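Local coordinates for organic hydroperoxide resistance protein (Elizabethkingia anophelis NUHP1, PDB 6D9N) that probably reduces organic hydroperoxides by means of a reactive cysteine pair, protecting the bacterium from peroxide stress, at residues A60-C65 with P130-T135. Numbering follows the deposited sequence.
Sequences AGYSAC and PYSNAT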
loop_
_atom_site.group_PDB
_atom_site.type_symbol
_atom_site.label_atom_id
_atom_site.label_comp_id
_atom_site.label_asym_id
_atom_site.label_seq_id
_atom_site.Cartn_x
_atom_site.Cartn_y
_atom_site.Cartn_z
ATOM N N ALA B 60 -2.564 -6.359 -1.909
ATOM C CA ALA B 60 -3.886 -6.063 -2.446
ATOM C C ALA B 60 -3.881 -4.736 -3.202
ATOM O O ALA B 60 -4.386 -4.636 -4.341
ATOM C CB ALA B 60 -4.897 -6.053 -1.309
ATOM N N GLY B 61 -3.293 -3.705 -2.587
ATOM C CA GLY B 61 -3.257 -2.401 -3.229
ATOM C C GLY B 61 -2.425 -2.400 -4.498
ATOM O O GLY B 61 -2.804 -1.761 -5.484
ATOM N N TYR B 62 -1.256 -3.053 -4.472
ATOM C CA TYR B 62 -0.395 -3.025 -5.647
ATOM C C TYR B 62 -1.045 -3.794 -6.800
ATOM O O TYR B 62 -1.054 -3.339 -7.956
ATOM C CB TYR B 62 0.985 -3.578 -5.300
ATOM C CG TYR B 62 2.126 -3.062 -6.171
ATOM C CD1 TYR B 62 3.446 -3.090 -5.680
ATOM C CD2 TYR B 62 1.929 -2.577 -7.477
ATOM C CE1 TYR B 62 4.509 -2.632 -6.441
ATOM C CE2 TYR B 62 2.999 -2.097 -8.239
ATOM C CZ TYR B 62 4.273 -2.157 -7.723
ATOM O OH TYR B 62 5.367 -1.737 -8.462
ATOM N N SER B 63 -1.576 -4.985 -6.525
ATOM C CA SER B 63 -2.242 -5.737 -7.586
ATOM C C SER B 63 -3.386 -4.932 -8.188
ATOM O O SER B 63 -3.508 -4.880 -9.415
ATOM C CB SER B 63 -2.706 -7.103 -7.092
ATOM O OG SER B 63 -3.726 -7.008 -6.129
ATOM N N ALA B 64 -4.180 -4.252 -7.356
ATOM C CA ALA B 64 -5.265 -3.432 -7.877
ATOM C C ALA B 64 -4.756 -2.200 -8.628
ATOM O O ALA B 64 -5.307 -1.843 -9.682
ATOM C CB ALA B 64 -6.172 -3.022 -6.722
ATOM N N CYS B 65 -3.731 -1.524 -8.114
ATOM C CA CYS B 65 -3.160 -0.370 -8.796
ATOM C C CYS B 65 -2.651 -0.771 -10.169
ATOM O O CYS B 65 -2.919 -0.109 -11.186
ATOM C CB CYS B 65 -1.990 0.170 -7.939
ATOM S SG CYS B 65 -1.197 1.657 -8.660
ATOM N N PRO B 130 0.776 4.339 -9.597
ATOM C CA PRO B 130 1.495 5.054 -8.526
ATOM C C PRO B 130 2.312 4.180 -7.603
ATOM O O PRO B 130 3.328 4.672 -7.093
ATOM C CB PRO B 130 0.376 5.783 -7.764
ATOM C CG PRO B 130 -0.598 6.074 -8.842
ATOM C CD PRO B 130 -0.576 4.849 -9.761
ATOM N N TYR B 131 1.930 2.928 -7.370
ATOM C CA TYR B 131 2.736 2.102 -6.475
ATOM C C TYR B 131 4.083 1.802 -7.104
ATOM O O TYR B 131 5.107 1.740 -6.394
ATOM C CB TYR B 131 2.061 0.782 -6.169
ATOM C CG TYR B 131 0.953 0.764 -5.114
ATOM C CD1 TYR B 131 0.994 -0.155 -4.085
ATOM C CD2 TYR B 131 -0.143 1.617 -5.182
ATOM C CE1 TYR B 131 -0.032 -0.236 -3.122
ATOM C CE2 TYR B 131 -1.175 1.561 -4.258
ATOM C CZ TYR B 131 -1.134 0.606 -3.240
ATOM O OH TYR B 131 -2.161 0.495 -2.319
ATOM N N SER B 132 4.109 1.607 -8.439
ATOM C CA SER B 132 5.383 1.429 -9.128
ATOM C C SER B 132 6.234 2.679 -9.047
ATOM O O SER B 132 7.443 2.598 -8.800
ATOM C CB SER B 132 5.156 1.055 -10.594
ATOM O OG SER B 132 4.561 -0.218 -10.683
ATOM N N ASN B 133 5.639 3.855 -9.290
ATOM C CA ASN B 133 6.415 5.082 -9.167
ATOM C C ASN B 133 6.895 5.313 -7.745
ATOM O O ASN B 133 7.995 5.830 -7.553
ATOM C CB ASN B 133 5.582 6.256 -9.681
ATOM C CG ASN B 133 5.380 6.167 -11.182
ATOM O OD1 ASN B 133 6.344 5.957 -11.917
ATOM N ND2 ASN B 133 4.147 6.324 -11.649
ATOM N N ALA B 134 6.113 4.901 -6.743
ATOM C CA ALA B 134 6.499 5.165 -5.350
ATOM C C ALA B 134 7.661 4.294 -4.888
ATOM O O ALA B 134 8.356 4.658 -3.929
ATOM C CB ALA B 134 5.287 4.921 -4.441
ATOM N N THR B 135 7.847 3.119 -5.488
ATOM C CA THR B 135 8.808 2.133 -4.986
ATOM C C THR B 135 10.064 2.004 -5.833
ATOM O O THR B 135 11.028 1.368 -5.383
ATOM C CB THR B 135 8.162 0.740 -4.843
ATOM O OG1 THR B 135 7.624 0.299 -6.096
ATOM C CG2 THR B 135 7.093 0.760 -3.736
#
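Two tyrosines, Tyr-62 and Tyr-131, mesh in a buried helix-helix contact near the chain centre, where the short helix 130-135 packs against the long helix 54-77. The segment axes approach to 9.5 Å, with 118° between their N-to-C directions, and the side chains run past each other in opposite directions. CB of Tyr-131 sits over the middle of the Tyr-62 ring, 3.7 Å from its centroid, a CH-pi contact; the rings themselves meet obliquely, planes at 40°. With its CG anti to the backbone N (chi1 -154°), Tyr-62 reaches across to helix 130-135, and its OH bonds to OG of Ser-132 at 2.8 Å, near the phenol plane. Ser-132 OG is also bonded to His-126, so this buried hydroxyl joins three helices, 54-77, 115-128 and its own. Cys-65 on the central helix, disulfide-linked to Cys-129 just ahead of the short helix, is consistent with the redox pair of the Ohr branch of the OsmC/Ohr family. Tyr-131 lies across the backbone at Gly-61, whose carbonyl is over one ring face, O offset toward the rim, and whose CA is 3.2 Å from OH of Tyr-131, with no side chain in the way. That OH is hydrogen-bonded to the carbonyl of Pro-54 of the second subunit, tying the contact to the dimer interface. CB of Cys-65 rests 3.6 Å from CD2 of Tyr-131; in one of its two conformers SG lies beside CD of Pro-130. A thiocyanate ion, probably from the crystallisation liquor, lies about 4 Å from the Cys-65 side chain and may mark a pocket.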